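Local coordinates for 5-cytosine DNA methyltransferase (Entamoeba histolytica, PDB 3QV2), which probably transfers a methyl group from S-adenosyl-L-methionine to the C5 position of cytosine in tRNA or DNA, as a Dnmt2-type methyltransferase, at residues S18-L23 against H283-N288. Numbering follows the deposited sequence.
With SAH (S-adenosyl-L-homocysteine), chain B.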
loop_
_atom_site.group_PDB
_atom_site.type_symbol
_atom_site.label_atom_id
_atom_site.label_comp_id
_atom_site.label_asym_id
_atom_site.label_seq_id
_atom_site.Cartn_x
_atom_site.Cartn_y
_atom_site.Cartn_z
ATOM N N SER A 18 -0.253 -10.351 1.660
ATOM C CA SER A 18 1.044 -9.748 1.961
ATOM C C SER A 18 1.668 -8.949 0.818
ATOM O O SER A 18 2.402 -7.991 1.058
ATOM C CB SER A 18 2.026 -10.818 2.448
ATOM O OG SER A 18 2.011 -11.949 1.596
ATOM N N GLY A 19 1.384 -9.340 -0.419
ATOM C CA GLY A 19 1.955 -8.661 -1.569
ATOM C C GLY A 19 3.472 -8.641 -1.526
ATOM O O GLY A 19 4.109 -9.695 -1.513
ATOM N N ILE A 20 4.055 -7.446 -1.499
ATOM C CA ILE A 20 5.509 -7.312 -1.457
ATOM C C ILE A 20 6.017 -6.973 -0.056
ATOM O O ILE A 20 7.196 -6.673 0.129
ATOM C CB ILE A 20 6.022 -6.254 -2.458
ATOM C CG1 ILE A 20 5.553 -4.856 -2.052
ATOM C CG2 ILE A 20 5.569 -6.587 -3.872
ATOM C CD1 ILE A 20 6.044 -3.761 -2.976
ATOM N N GLY A 21 5.120 -7.016 0.924
ATOM C CA GLY A 21 5.494 -6.808 2.312
ATOM C C GLY A 21 5.423 -5.366 2.774
ATOM O O GLY A 21 6.217 -4.935 3.609
ATOM N N GLY A 22 4.465 -4.617 2.237
ATOM C CA GLY A 22 4.296 -3.225 2.611
ATOM C C GLY A 22 3.910 -3.056 4.069
ATOM O O GLY A 22 4.430 -2.180 4.762
ATOM N N LEU A 23 2.993 -3.897 4.536
ATOM C CA LEU A 23 2.531 -3.829 5.919
ATOM C C LEU A 23 3.648 -4.188 6.893
ATOM O O LEU A 23 3.799 -3.556 7.939
ATOM C CB LEU A 23 1.329 -4.748 6.132
ATOM C CG LEU A 23 0.128 -4.477 5.225
ATOM C CD1 LEU A 23 -0.985 -5.471 5.501
ATOM C CD2 LEU A 23 -0.362 -3.053 5.407
ATOM N N HIS A 283 7.510 5.136 -1.685
ATOM C CA HIS A 283 6.559 4.409 -0.848
ATOM C C HIS A 283 7.141 4.080 0.524
ATOM O O HIS A 283 6.452 3.538 1.386
ATOM C CB HIS A 283 6.075 3.137 -1.549
ATOM C CG HIS A 283 5.103 3.394 -2.659
ATOM N ND1 HIS A 283 4.312 2.401 -3.202
ATOM C CD2 HIS A 283 4.789 4.527 -3.327
ATOM C CE1 HIS A 283 3.559 2.914 -4.155
ATOM N NE2 HIS A 283 3.828 4.204 -4.254
ATOM N N GLY A 284 8.414 4.404 0.717
ATOM C CA GLY A 284 9.034 4.305 2.027
ATOM C C GLY A 284 9.548 2.935 2.426
ATOM O O GLY A 284 9.654 2.638 3.615
ATOM N N PHE A 285 9.870 2.097 1.446
ATOM C CA PHE A 285 10.502 0.815 1.740
ATOM C C PHE A 285 11.966 1.041 2.113
ATOM O O PHE A 285 12.554 2.053 1.734
ATOM C CB PHE A 285 10.388 -0.140 0.549
ATOM C CG PHE A 285 8.988 -0.617 0.288
ATOM C CD1 PHE A 285 8.586 -1.884 0.680
ATOM C CD2 PHE A 285 8.072 0.202 -0.348
ATOM C CE1 PHE A 285 7.298 -2.324 0.439
ATOM C CE2 PHE A 285 6.783 -0.231 -0.590
ATOM C CZ PHE A 285 6.395 -1.496 -0.195
ATOM N N SER A 286 12.549 0.106 2.860
ATOM C CA SER A 286 13.927 0.256 3.317
ATOM C C SER A 286 14.873 0.391 2.130
ATOM O O SER A 286 14.596 -0.116 1.045
ATOM C CB SER A 286 14.347 -0.927 4.191
ATOM O OG SER A 286 14.411 -2.123 3.435
ATOM N N SER A 287 15.991 1.078 2.344
ATOM C CA SER A 287 16.968 1.309 1.286
ATOM C C SER A 287 17.482 0.009 0.676
ATOM O O SER A 287 17.873 -0.030 -0.490
ATOM C CB SER A 287 18.137 2.149 1.810
ATOM O OG SER A 287 18.696 1.582 2.980
ATOM N N ASN A 288 17.489 -1.053 1.472
ATOM C CA ASN A 288 17.961 -2.350 1.004
ATOM C C ASN A 288 16.872 -3.191 0.350
ATOM O O ASN A 288 17.166 -4.165 -0.354
ATOM C CB ASN A 288 18.632 -3.126 2.137
ATOM C CG ASN A 288 20.062 -2.697 2.360
ATOM O OD1 ASN A 288 20.765 -2.345 1.413
ATOM N ND2 ASN A 288 20.503 -2.715 3.612
HETATM N N SAH B . -0.256 -4.521 0.670
HETATM C CA SAH B . 0.525 -5.419 -0.158
HETATM C CB SAH B . -0.235 -5.794 -1.422
HETATM C CG SAH B . -1.744 -5.798 -1.391
HETATM S SD SAH B . -2.603 -6.160 -2.936
HETATM C C SAH B . 1.848 -4.773 -0.483
HETATM O O SAH B . 2.454 -5.084 -1.548
HETATM O OXT SAH B . 2.356 -3.918 0.320
HETATM C "C5'" SAH B . -3.717 -7.526 -2.682
HETATM C "C4'" SAH B . -3.152 -8.899 -2.669
HETATM O "O4'" SAH B . -4.124 -9.769 -2.203
HETATM C "C3'" SAH B . -2.819 -9.308 -4.035
HETATM O "O3'" SAH B . -1.444 -9.423 -4.167
HETATM C "C2'" SAH B . -3.448 -10.584 -4.263
HETATM O "O2'" SAH B . -2.523 -11.483 -4.767
HETATM C "C1'" SAH B . -3.916 -11.013 -2.942
HETATM N N9 SAH B . -5.069 -11.861 -3.039
HETATM C C8 SAH B . -6.204 -11.708 -3.735
HETATM N N7 SAH B . -6.972 -12.782 -3.487
HETATM C C5 SAH B . -6.308 -13.603 -2.638
HETATM C C6 SAH B . -6.618 -14.833 -2.054
HETATM N N6 SAH B . -7.877 -15.483 -2.327
HETATM N N1 SAH B . -5.712 -15.396 -1.234
HETATM C C2 SAH B . -4.537 -14.811 -0.967
HETATM N N3 SAH B . -4.220 -13.632 -1.514
HETATM C C4 SAH B . -5.079 -13.014 -2.345
#
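Phe285 drives the far end of its ring against Ile20, in the turn after strand 11-16, and Gly22, the first residue of helix 22-29. The side chains of Ile20 and Phe285 cross at about a right angle, with Ile20 CD1 3.6 Å from Phe285 CZ. Beside it, Gly22 CA lies 3.8 Å from Phe285 CE1, and both approach the ring obliquely. Ile20 reaches the ring because CG1 sits between its own backbone N and carbonyl carbon (chi1 66°) and the chain is then extended to CD1. At the ring's edge, in plane, lies His283 CB, from the Schellman turn that ends helix 276-282. Ile20 also touches Cys304 and Leu305 of helix 298-306, and Phe285 touches Cys311 of helix 311-321.

The turn's other role is to hold the amino-acid end of S-adenosyl-L-homocysteine (SAH). Ile20 N donates an almost straight hydrogen bond (179°) to SAH O at 2.9 Å; the bond from Gly22 N to SAH OXT is bent and weak. Gly19 CA packs directly on the ligand, 3.6 Å from SAH CB. Gly21, the N-cap of helix 22-29, keeps the turn closed through its N bonded to Ser18 O at 2.9 Å.

Across the segments the chemistry is purely van der Waals. Ile20 joins it to the ligand: its side chain packs on Phe285 while its backbone N holds the SAH carboxylate, whose charge is thus met by backbone N-H and probably eased by the helix N-terminus, not by the ring.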